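Local coordinates for MdbA protein (Corynebacterium matruchotii ATCC 14266, PDB 6BO0) that acts as a thiol-disulfide oxidoreductase of the DsbA family, probably forming disulfide bonds in proteins outside the cytoplasm, at residues Q29-S32 against D33-K37; K102-S105 against A106-W110; D134-I138 against L139-D143; V182-G186 against K187-E191. All blocks are in the same frame, centred on the assembly; numbering follows the deposited sequence. Where two conformers were deposited one is given.

Interaction 1: Q29-S32 against D33-K37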
loop_
_atom_site.group_PDB
_atom_site.type_symbol
_atom_site.label_atom_id
_atom_site.label_comp_id
_atom_site.label_asym_id
_atom_site.label_seq_id
_atom_site.Cartn_x
_atom_site.Cartn_y
_atom_site.Cartn_z
ATOM N N GLN A 29 5.701 -1.065 -6.934
ATOM C CA GLN A 29 6.159 -2.393 -7.327
ATOM C C GLN A 29 7.081 -2.929 -6.251
ATOM O O GLN A 29 8.092 -2.301 -5.907
ATOM C CB GLN A 29 6.909 -2.284 -8.667
ATOM C CG GLN A 29 7.509 -3.586 -9.202
ATOM C CD GLN A 29 8.648 -3.336 -10.202
ATOM O OE1 GLN A 29 9.835 -3.283 -9.833
ATOM N NE2 GLN A 29 8.292 -3.112 -11.440
ATOM N N LEU A 30 6.738 -4.113 -5.765
ATOM C CA LEU A 30 7.534 -4.845 -4.805
ATOM C C LEU A 30 8.024 -6.117 -5.472
ATOM O O LEU A 30 7.238 -6.962 -5.900
ATOM C CB LEU A 30 6.704 -5.203 -3.567
ATOM C CG LEU A 30 5.938 -4.024 -2.944
ATOM C CD1 LEU A 30 5.125 -4.541 -1.755
ATOM C CD2 LEU A 30 6.880 -2.911 -2.486
ATOM N N VAL A 31 9.330 -6.276 -5.530
ATOM C CA VAL A 31 9.936 -7.398 -6.262
ATOM C C VAL A 31 11.325 -7.584 -5.703
ATOM O O VAL A 31 11.979 -6.624 -5.290
ATOM C CB VAL A 31 9.977 -7.179 -7.795
ATOM C CG1 VAL A 31 11.046 -6.185 -8.209
ATOM C CG2 VAL A 31 10.172 -8.495 -8.513
ATOM N N SER A 32 11.774 -8.826 -5.661
ATOM C CA SER A 32 13.111 -9.061 -5.205
ATOM C C SER A 32 14.063 -9.383 -6.329
ATOM O O SER A 32 13.667 -9.696 -7.454
ATOM C CB SER A 32 13.136 -10.121 -4.154
ATOM O OG SER A 32 13.153 -11.369 -4.774
ATOM N N ASP A 33 15.347 -9.287 -6.014
ATOM C CA ASP A 33 16.408 -9.683 -6.935
ATOM C C ASP A 33 16.344 -11.173 -7.314
ATOM O O ASP A 33 16.945 -11.579 -8.295
ATOM C CB ASP A 33 17.783 -9.393 -6.323
ATOM C CG ASP A 33 18.114 -7.905 -6.247
ATOM O OD1 ASP A 33 17.370 -7.050 -6.787
ATOM O OD2 ASP A 33 19.161 -7.577 -5.639
ATOM N N LYS A 34 15.597 -11.966 -6.552
ATOM C CA LYS A 34 15.436 -13.392 -6.873
ATOM C C LYS A 34 14.376 -13.659 -7.917
ATOM O O LYS A 34 14.184 -14.788 -8.313
ATOM C CB LYS A 34 15.086 -14.189 -5.636
ATOM C CG LYS A 34 16.113 -14.040 -4.543
ATOM C CD LYS A 34 15.814 -14.908 -3.335
ATOM C CE LYS A 34 16.853 -14.694 -2.254
ATOM N NZ LYS A 34 16.640 -15.593 -1.082
ATOM N N ALA A 35 13.661 -12.620 -8.351
ATOM C CA ALA A 35 12.590 -12.793 -9.321
ATOM C C ALA A 35 13.024 -13.675 -10.491
ATOM O O ALA A 35 14.020 -13.429 -11.144
ATOM C CB ALA A 35 12.089 -11.450 -9.807
ATOM N N ASP A 36 12.239 -14.710 -10.724
ATOM C CA ASP A 36 12.549 -15.724 -11.715
ATOM C C ASP A 36 11.240 -16.086 -12.379
ATOM O O ASP A 36 10.407 -16.791 -11.797
ATOM C CB ASP A 36 13.206 -16.930 -11.021
ATOM C CG ASP A 36 13.508 -18.081 -11.964
ATOM O OD1 ASP A 36 13.451 -17.889 -13.201
ATOM O OD2 ASP A 36 13.836 -19.183 -11.445
ATOM N N LYS A 37 11.031 -15.543 -13.569
ATOM C CA LYS A 37 9.762 -15.678 -14.261
ATOM C C LYS A 37 8.602 -15.350 -13.329
ATOM O O LYS A 37 7.594 -16.066 -13.311
ATOM C CB LYS A 37 9.582 -17.108 -14.807
ATOM C CG LYS A 37 10.646 -17.582 -15.784
ATOM C CD LYS A 37 10.402 -19.029 -16.203
ATOM C CE LYS A 37 9.195 -19.192 -17.127
ATOM N NZ LYS A 37 9.517 -18.906 -18.555
#
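Ser-32 and Ala-35 close a type I beta turn: Ala-35 N donates to Ser-32 O at 3.1 Å, and the alanine methyl CB rests 3.3 Å from that same oxygen, a fit for a small side chain at a turn exit. A second bond is added inside the turn. With chi1 at 84°, Ser-32 OG stands between its own backbone N and carbonyl carbon, and from there it accepts the amide of Lys-34 at 3.1 Å from N to OG, somewhat bent at 143°. Hydroxyl to the amide two residues on makes this an ST turn, which serine suits because its hydroxyl is short enough to reach. Asp-33, at the second position, keeps CB 3.7 Å from Ser-32 C, as the peptide link between them sets, and turns its carboxylate out of the turn, where OD1 is bonded by Asn-20 ND2. Beside the turn, Val-31 CG2 lies 3.8 Å from Ala-35 CB, a small methyl contact between the strand end and the turn exit. Ser-32 OG also donates to the carbonyl of Glu-68, at the end of helix 51-68. The buried hydroxyl is thus used both ways, accepting within the turn and donating to a helix end, which ties the exit of strand 27-31 to that helix.

Interaction 2: K102-S105 against A106-W110; sequences KDDS and AQVYW
Ser-105 turns its hydroxyl back over the first turn of the helix that begins at Ala-106, and Val-108 meets it with both its amide and a methyl. A chi1 of 69° swings OG over the helix start, in line with the amide three residues ahead: Val-108 N donates to Ser-105 OG at 3.1 Å, nearly straight at 167°. Val-108 CG2, set beside its own backbone N, comes alongside the same oxygen at 3.2 Å. This is an N-cap, in which a small polar side chain replaces the missing acceptor for an amide of the first turn; serine fits because OG is only one carbon from the backbone. Ser-105 O meanwhile starts the regular helical bonding by accepting from Tyr-109 N at 2.9 Å. Asp-104, just past the end of helix 89-103, crosses the Val-108 side chain at an angle, its OD1 3.8 Å from CG2. That oxygen uses its anti lone pair for the amide of Ser-105, 2.8 Å from N to OD1, which fixes the carboxylate beside the cap. The other oxygen, OD2, accepts from Thr-145 OG1 and the amide of Lys-142, while the Tyr-109 side chain packs on Ile-100 and Ala-101 of helix 89-103.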
loop_
_atom_site.group_PDB
_atom_site.type_symbol
_atom_site.label_atom_id
_atom_site.label_comp_id
_atom_site.label_asym_id
_atom_site.label_seq_id
_atom_site.Cartn_x
_atom_site.Cartn_y
_atom_site.Cartn_z
ATOM N N LYS A 102 8.126 5.860 -2.740
ATOM C CA LYS A 102 8.930 6.498 -3.765
ATOM C C LYS A 102 10.323 6.886 -3.256
ATOM O O LYS A 102 11.317 6.739 -3.980
ATOM C CB LYS A 102 8.204 7.736 -4.307
ATOM C CG LYS A 102 8.854 8.308 -5.562
ATOM C CD LYS A 102 8.088 9.480 -6.131
ATOM C CE LYS A 102 8.762 9.906 -7.410
ATOM N NZ LYS A 102 8.090 10.984 -8.151
ATOM N N ASP A 103 10.400 7.384 -2.013
ATOM C CA ASP A 103 11.642 7.991 -1.487
ATOM C C ASP A 103 12.359 7.222 -0.422
ATOM O O ASP A 103 13.464 7.616 -0.021
ATOM C CB ASP A 103 11.363 9.304 -0.778
ATOM C CG ASP A 103 11.045 10.400 -1.681
ATOM O OD1 ASP A 103 10.790 10.207 -2.878
ATOM O OD2 ASP A 103 11.047 11.548 -1.162
ATOM N N ASP A 104 11.761 6.176 0.100
ATOM C CA ASP A 104 12.253 5.552 1.285
ATOM C C ASP A 104 12.399 4.046 1.068
ATOM O O ASP A 104 12.407 3.578 -0.066
ATOM C CB ASP A 104 11.372 5.931 2.489
ATOM C CG ASP A 104 12.169 6.127 3.772
ATOM O OD1 ASP A 104 12.736 5.129 4.280
ATOM O OD2 ASP A 104 12.236 7.268 4.261
ATOM N N SER A 105 12.605 3.305 2.142
ATOM C CA SER A 105 12.955 1.902 2.023
ATOM C C SER A 105 11.710 1.009 1.943
ATOM O O SER A 105 10.611 1.337 2.417
ATOM C CB SER A 105 13.808 1.434 3.207
ATOM O OG SER A 105 13.029 1.414 4.391
ATOM N N ALA A 106 11.911 -0.151 1.342
ATOM C CA ALA A 106 10.888 -1.173 1.283
ATOM C C ALA A 106 10.412 -1.568 2.667
ATOM O O ALA A 106 9.205 -1.786 2.901
ATOM C CB ALA A 106 11.404 -2.404 0.536
ATOM N N GLN A 107 11.335 -1.605 3.625
ATOM C CA GLN A 107 10.981 -2.020 4.955
ATOM C C GLN A 107 10.024 -0.998 5.625
ATOM O O GLN A 107 9.029 -1.365 6.285
ATOM C CB GLN A 107 12.226 -2.230 5.788
ATOM C CG GLN A 107 11.911 -2.753 7.146
ATOM C CD GLN A 107 13.138 -3.332 7.789
ATOM O OE1 GLN A 107 13.563 -2.878 8.838
ATOM N NE2 GLN A 107 13.751 -4.309 7.132
ATOM N N VAL A 108 10.362 0.281 5.522
ATOM C CA VAL A 108 9.512 1.312 6.108
ATOM C C VAL A 108 8.163 1.329 5.392
ATOM O O VAL A 108 7.111 1.436 6.035
ATOM C CB VAL A 108 10.224 2.676 6.081
ATOM C CG1 VAL A 108 9.303 3.772 6.595
ATOM C CG2 VAL A 108 11.470 2.644 6.920
ATOM N N TYR A 109 8.180 1.200 4.070
ATOM C CA TYR A 109 6.935 1.145 3.312
ATOM C C TYR A 109 6.039 -0.001 3.792
ATOM O O TYR A 109 4.847 0.183 4.049
ATOM C CB TYR A 109 7.211 1.009 1.810
ATOM C CG TYR A 109 5.924 0.803 1.049
ATOM C CD1 TYR A 109 5.025 1.836 0.857
ATOM C CD2 TYR A 109 5.563 -0.443 0.592
ATOM C CE1 TYR A 109 3.811 1.638 0.204
ATOM C CE2 TYR A 109 4.346 -0.664 -0.041
ATOM C CZ TYR A 109 3.482 0.374 -0.241
ATOM O OH TYR A 109 2.291 0.126 -0.873
ATOM N N TRP A 110 6.615 -1.195 3.873
ATOM C CA TRP A 110 5.850 -2.369 4.251
ATOM C C TRP A 110 5.211 -2.203 5.626
ATOM O O TRP A 110 4.018 -2.473 5.821
ATOM C CB TRP A 110 6.777 -3.590 4.238
ATOM C CG TRP A 110 6.098 -4.843 4.609
ATOM C CD1 TRP A 110 6.021 -5.406 5.853
ATOM C CD2 TRP A 110 5.335 -5.679 3.756
ATOM N NE1 TRP A 110 5.270 -6.552 5.823
ATOM C CE2 TRP A 110 4.841 -6.743 4.542
ATOM C CE3 TRP A 110 5.030 -5.651 2.403
ATOM C CZ2 TRP A 110 4.056 -7.745 4.007
ATOM C CZ3 TRP A 110 4.253 -6.661 1.884
ATOM C CH2 TRP A 110 3.784 -7.683 2.681
#

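Interaction 3: D134-I138 against L139-D143; sequences DMAKI and LGAKD
Lys-137 runs out extended from the helix, CG anti to its backbone N (chi1 -176°), then bends at its last torsion (chi4 65°), which carries NZ across to Asp-143. The aspartate offers OD1 to the lysine, but the salt bridge is long, 4.0 Å from Lys-137 NZ to Asp-143 OD1. A water fills in: it accepts from Lys-137 NZ and lies 2.7 Å from Asp-143 OD1, within hydrogen-bonding distance, and it also approaches Ala-141 O. A second water lies between Lys-137 O and Ala-141 O. A long flexible lysine and a short aspartate suit this exposed surface, where water bridges the two charges and probably weakens their direct attraction.

Toward the protein interior, Ala-136 CB makes an apolar contact with Ala-141 CB at 4.0 Å, a pairing that small methyls permit as the chain doubles back, and Leu-139 packs on Phe-112 and Met-115 of helix 106-118. Leu-139 CG also rests against a carbonyl, 3.5 Å from Met-135 O. The backbone closes the helix in a fixed pattern: Ala-141 N donates to Ala-136 O at 3.0 Å, and Gly-140 N to Lys-137 O at 3.0 Å. Gly-140 adopts a positive phi of 100°, with backbone angles that would press a beta carbon against the preceding carbonyl. These nested bonds, with glycine as the C' residue, are the Schellman motif that ends helix 129-138.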
loop_
_atom_site.group_PDB
_atom_site.type_symbol
_atom_site.label_atom_id
_atom_site.label_comp_id
_atom_site.label_asym_id
_atom_site.label_seq_id
_atom_site.Cartn_x
_atom_site.Cartn_y
_atom_site.Cartn_z
ATOM N N ASP A 134 4.478 12.051 11.474
ATOM C CA ASP A 134 4.980 11.631 12.795
ATOM C C ASP A 134 5.026 10.102 12.881
ATOM O O ASP A 134 5.972 9.532 13.444
ATOM C CB ASP A 134 4.103 12.162 13.925
ATOM C CG ASP A 134 4.157 13.658 14.072
ATOM O OD1 ASP A 134 5.152 14.282 13.653
ATOM O OD2 ASP A 134 3.185 14.197 14.634
ATOM N N MET A 135 3.989 9.446 12.370
ATOM C CA MET A 135 3.939 7.975 12.394
ATOM C C MET A 135 5.062 7.357 11.537
ATOM O O MET A 135 5.702 6.379 11.915
ATOM C CB MET A 135 2.546 7.497 11.935
ATOM C CG MET A 135 1.426 7.927 12.875
ATOM S SD MET A 135 -0.189 7.829 12.091
ATOM C CE MET A 135 -0.900 6.445 12.919
ATOM N N ALA A 136 5.288 7.976 10.387
ATOM C CA ALA A 136 6.358 7.541 9.501
ATOM C C ALA A 136 7.712 7.654 10.186
ATOM O O ALA A 136 8.566 6.758 10.062
ATOM C CB ALA A 136 6.332 8.338 8.190
ATOM N N LYS A 137 7.923 8.751 10.927
ATOM C CA LYS A 137 9.173 8.919 11.666
ATOM C C LYS A 137 9.358 7.789 12.687
ATOM O O LYS A 137 10.443 7.206 12.786
ATOM C CB LYS A 137 9.207 10.274 12.348
ATOM C CG LYS A 137 10.524 10.573 13.063
ATOM C CD LYS A 137 10.546 11.973 13.640
ATOM C CE LYS A 137 11.873 12.266 14.328
ATOM N NZ LYS A 137 13.009 12.279 13.372
ATOM N N ILE A 138 8.303 7.477 13.425
ATOM C CA ILE A 138 8.354 6.417 14.418
ATOM C C ILE A 138 8.722 5.068 13.757
ATOM O O ILE A 138 9.449 4.253 14.345
ATOM C CB ILE A 138 7.011 6.344 15.189
ATOM C CG1 ILE A 138 6.838 7.591 16.094
ATOM C CG2 ILE A 138 6.930 5.086 16.048
ATOM C CD1 ILE A 138 5.420 7.834 16.579
ATOM N N LEU A 139 8.237 4.851 12.530
ATOM C CA LEU A 139 8.501 3.610 11.790
ATOM C C LEU A 139 9.784 3.648 10.966
ATOM O O LEU A 139 10.022 2.749 10.179
ATOM C CB LEU A 139 7.306 3.236 10.930
ATOM C CG LEU A 139 6.066 2.890 11.758
ATOM C CD1 LEU A 139 4.991 2.372 10.792
ATOM C CD2 LEU A 139 6.309 1.886 12.860
ATOM N N GLY A 140 10.617 4.656 11.170
ATOM C CA GLY A 140 11.959 4.635 10.625
ATOM C C GLY A 140 12.205 5.411 9.353
ATOM O O GLY A 140 13.284 5.297 8.776
ATOM N N ALA A 141 11.246 6.226 8.909
ATOM C CA ALA A 141 11.438 6.977 7.664
ATOM C C ALA A 141 12.578 7.992 7.794
ATOM O O ALA A 141 12.819 8.540 8.867
ATOM C CB ALA A 141 10.154 7.684 7.278
ATOM N N LYS A 142 13.216 8.280 6.663
ATOM C CA LYS A 142 14.226 9.322 6.570
ATOM C C LYS A 142 13.635 10.683 6.923
ATOM O O LYS A 142 12.443 10.930 6.715
ATOM C CB LYS A 142 14.788 9.392 5.155
ATOM C CG LYS A 142 15.627 8.183 4.733
ATOM C CD LYS A 142 16.241 8.346 3.338
ATOM C CE LYS A 142 15.222 8.162 2.209
ATOM N NZ LYS A 142 15.770 8.264 0.814
ATOM N N ASP A 143 14.487 11.585 7.406
ATOM C CA ASP A 143 14.067 12.934 7.756
ATOM C C ASP A 143 13.359 13.616 6.595
ATOM O O ASP A 143 12.331 14.280 6.781
ATOM C CB ASP A 143 15.292 13.759 8.206
ATOM C CG ASP A 143 16.002 13.196 9.422
ATOM O OD1 ASP A 143 15.402 12.451 10.201
ATOM O OD2 ASP A 143 17.183 13.571 9.609
HETATM O O HOH W 1 12.830 7.808 11.548
HETATM O O HOH W 2 13.076 11.039 10.461
#

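Interaction 4: V182-G186 against K187-E191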
loop_
_atom_site.group_PDB
_atom_site.type_symbol
_atom_site.label_atom_id
_atom_site.label_comp_id
_atom_site.label_asym_id
_atom_site.label_seq_id
_atom_site.Cartn_x
_atom_site.Cartn_y
_atom_site.Cartn_z
ATOM N N VAL A 182 -7.832 -8.318 -6.974
ATOM C CA VAL A 182 -6.547 -8.937 -7.232
ATOM C C VAL A 182 -6.556 -9.584 -8.591
ATOM O O VAL A 182 -7.510 -10.293 -8.943
ATOM C CB VAL A 182 -6.207 -9.990 -6.153
ATOM C CG1 VAL A 182 -4.875 -10.669 -6.426
ATOM C CG2 VAL A 182 -6.234 -9.343 -4.782
ATOM N N PHE A 183 -5.479 -9.332 -9.337
ATOM C CA PHE A 183 -5.254 -9.951 -10.637
ATOM C C PHE A 183 -3.914 -10.665 -10.597
ATOM O O PHE A 183 -2.945 -10.131 -10.061
ATOM C CB PHE A 183 -5.217 -8.917 -11.779
ATOM C CG PHE A 183 -6.509 -8.216 -12.017
ATOM C CD1 PHE A 183 -6.999 -7.289 -11.107
ATOM C CD2 PHE A 183 -7.220 -8.432 -13.187
ATOM C CE1 PHE A 183 -8.199 -6.650 -11.344
ATOM C CE2 PHE A 183 -8.403 -7.791 -13.419
ATOM C CZ PHE A 183 -8.898 -6.896 -12.499
ATOM N N ILE A 184 -3.852 -11.868 -11.167
ATOM C CA ILE A 184 -2.596 -12.585 -11.354
ATOM C C ILE A 184 -2.367 -12.743 -12.856
ATOM O O ILE A 184 -3.206 -13.312 -13.548
ATOM C CB ILE A 184 -2.592 -13.972 -10.674
ATOM C CG1 ILE A 184 -2.804 -13.838 -9.153
ATOM C CG2 ILE A 184 -1.299 -14.712 -10.994
ATOM C CD1 ILE A 184 -2.918 -15.150 -8.410
ATOM N N ASP A 185 -1.272 -12.181 -13.346
ATOM C CA ASP A 185 -0.981 -12.134 -14.791
ATOM C C ASP A 185 -2.218 -11.700 -15.576
ATOM O O ASP A 185 -2.540 -12.247 -16.624
ATOM C CB ASP A 185 -0.405 -13.457 -15.262
ATOM C CG ASP A 185 1.020 -13.664 -14.766
ATOM O OD1 ASP A 185 1.738 -12.656 -14.493
ATOM O OD2 ASP A 185 1.436 -14.829 -14.647
ATOM N N GLY A 186 -2.882 -10.670 -15.077
ATOM C CA GLY A 186 -3.981 -10.064 -15.770
ATOM C C GLY A 186 -5.335 -10.724 -15.653
ATOM O O GLY A 186 -6.290 -10.255 -16.264
ATOM N N LYS A 187 -5.437 -11.799 -14.876
ATOM C CA LYS A 187 -6.699 -12.503 -14.679
ATOM C C LYS A 187 -7.197 -12.200 -13.262
ATOM O O LYS A 187 -6.467 -12.416 -12.293
ATOM C CB LYS A 187 -6.476 -14.003 -14.872
ATOM C CG LYS A 187 -6.141 -14.409 -16.302
ATOM C CD LYS A 187 -6.154 -15.923 -16.442
ATOM C CE LYS A 187 -5.711 -16.378 -17.819
ATOM N NZ LYS A 187 -5.532 -17.858 -17.861
ATOM N N GLU A 188 -8.447 -11.754 -13.147
ATOM C CA GLU A 188 -8.996 -11.436 -11.847
ATOM C C GLU A 188 -9.225 -12.680 -11.027
ATOM O O GLU A 188 -9.760 -13.686 -11.531
ATOM C CB GLU A 188 -10.298 -10.630 -11.917
ATOM C CG GLU A 188 -10.672 -10.145 -10.511
ATOM C CD GLU A 188 -11.790 -9.135 -10.398
ATOM O OE1 GLU A 188 -12.299 -8.631 -11.414
ATOM O OE2 GLU A 188 -12.130 -8.836 -9.227
ATOM N N ILE A 189 -8.848 -12.629 -9.758
ATOM C CA ILE A 189 -9.041 -13.735 -8.828
ATOM C C ILE A 189 -10.387 -13.590 -8.132
ATOM O O ILE A 189 -10.721 -12.533 -7.636
ATOM C CB ILE A 189 -7.889 -13.763 -7.804
ATOM C CG1 ILE A 189 -6.537 -13.860 -8.526
ATOM C CG2 ILE A 189 -8.054 -14.917 -6.822
ATOM C CD1 ILE A 189 -6.448 -14.987 -9.546
ATOM N N LYS A 190 -11.138 -14.679 -8.088
ATOM C CA LYS A 190 -12.492 -14.685 -7.518
ATOM C C LYS A 190 -12.524 -14.600 -5.996
ATOM O O LYS A 190 -13.362 -13.905 -5.425
ATOM C CB LYS A 190 -13.226 -15.961 -7.964
ATOM C CG LYS A 190 -13.426 -16.052 -9.467
ATOM C CD LYS A 190 -14.382 -17.177 -9.852
ATOM C CE LYS A 190 -14.423 -17.388 -11.362
ATOM N NZ LYS A 190 -14.643 -16.119 -12.118
ATOM N N GLU A 191 -11.651 -15.349 -5.340
ATOM C CA GLU A 191 -11.556 -15.386 -3.886
ATOM C C GLU A 191 -10.213 -14.779 -3.517
ATOM O O GLU A 191 -9.183 -15.467 -3.431
ATOM C CB GLU A 191 -11.683 -16.818 -3.346
ATOM C CG GLU A 191 -11.707 -16.915 -1.827
ATOM C CD GLU A 191 -11.966 -18.333 -1.345
ATOM O OE1 GLU A 191 -13.100 -18.583 -0.901
ATOM O OE2 GLU A 191 -11.053 -19.197 -1.420
HETATM O O HOH W 3 -10.469 -9.671 -7.113
#
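The Phe-183 ring carries Glu-188 CB over one face, 4.0 Å from the ring centroid and offset toward the rim, a CH-pi contact; Gly-186 C lies at the edge, in the ring plane. The Glu-188 carboxylate plane is turned 29° from that of the ring. Glutamate serves here because its CB can lie over the ring while the extended chain carries OE2 on to a salt bridge with Arg-181. The two residues form an antiparallel non-hydrogen-bonded pair, whereas Ile-184 and Lys-187 form the hydrogen-bonded one, with Ile-184 N to Lys-187 O at 2.9 Å and Lys-187 N to Ile-184 O at 3.0 Å. Further along, Ile-189 N donates almost straight to Val-182 O at 2.8 Å. Ile-189 bends at chi2 (-52°), bringing its CD1 to Ile-184 CD1 at 3.7 Å, while its CG1 approaches Val-182 CG1. A type I' turn from Ile-184 to Lys-187 joins the strands; both corners, Asp-185 and Gly-186, have positive phi, and glycine suits the second. The result is a tight beta hairpin at the margin of the mixed sheet: strand 187-188 is outermost, and strand 181-184 lies between it and strand 39-45, with Phe-183 bonded through its backbone to Asp-42.

In the fold
All four are local contacts, yet they serve different joints of the thioredoxin-like fold. Interactions 1 and 4 belong to the same mixed sheet, their centres about 19 Å apart: interaction 1 is a surface turn leaving strand 27-31, interaction 4 a partly buried hairpin at the sheet's margin that adds apolar and CH-pi packing. Interactions 2 and 3 lie among the helices, also partly buried, and touch each other, for example through Val-108 CG2 and Leu-139 O; there the end of helix 89-103 meets the start of helix 143-151. Interaction 1 reaches interaction 2 where Leu-30 packs on Tyr-109, joining sheet to helices. Hydroxyl bonds mark interactions 1 and 2, whereas interaction 3 adds water and charge.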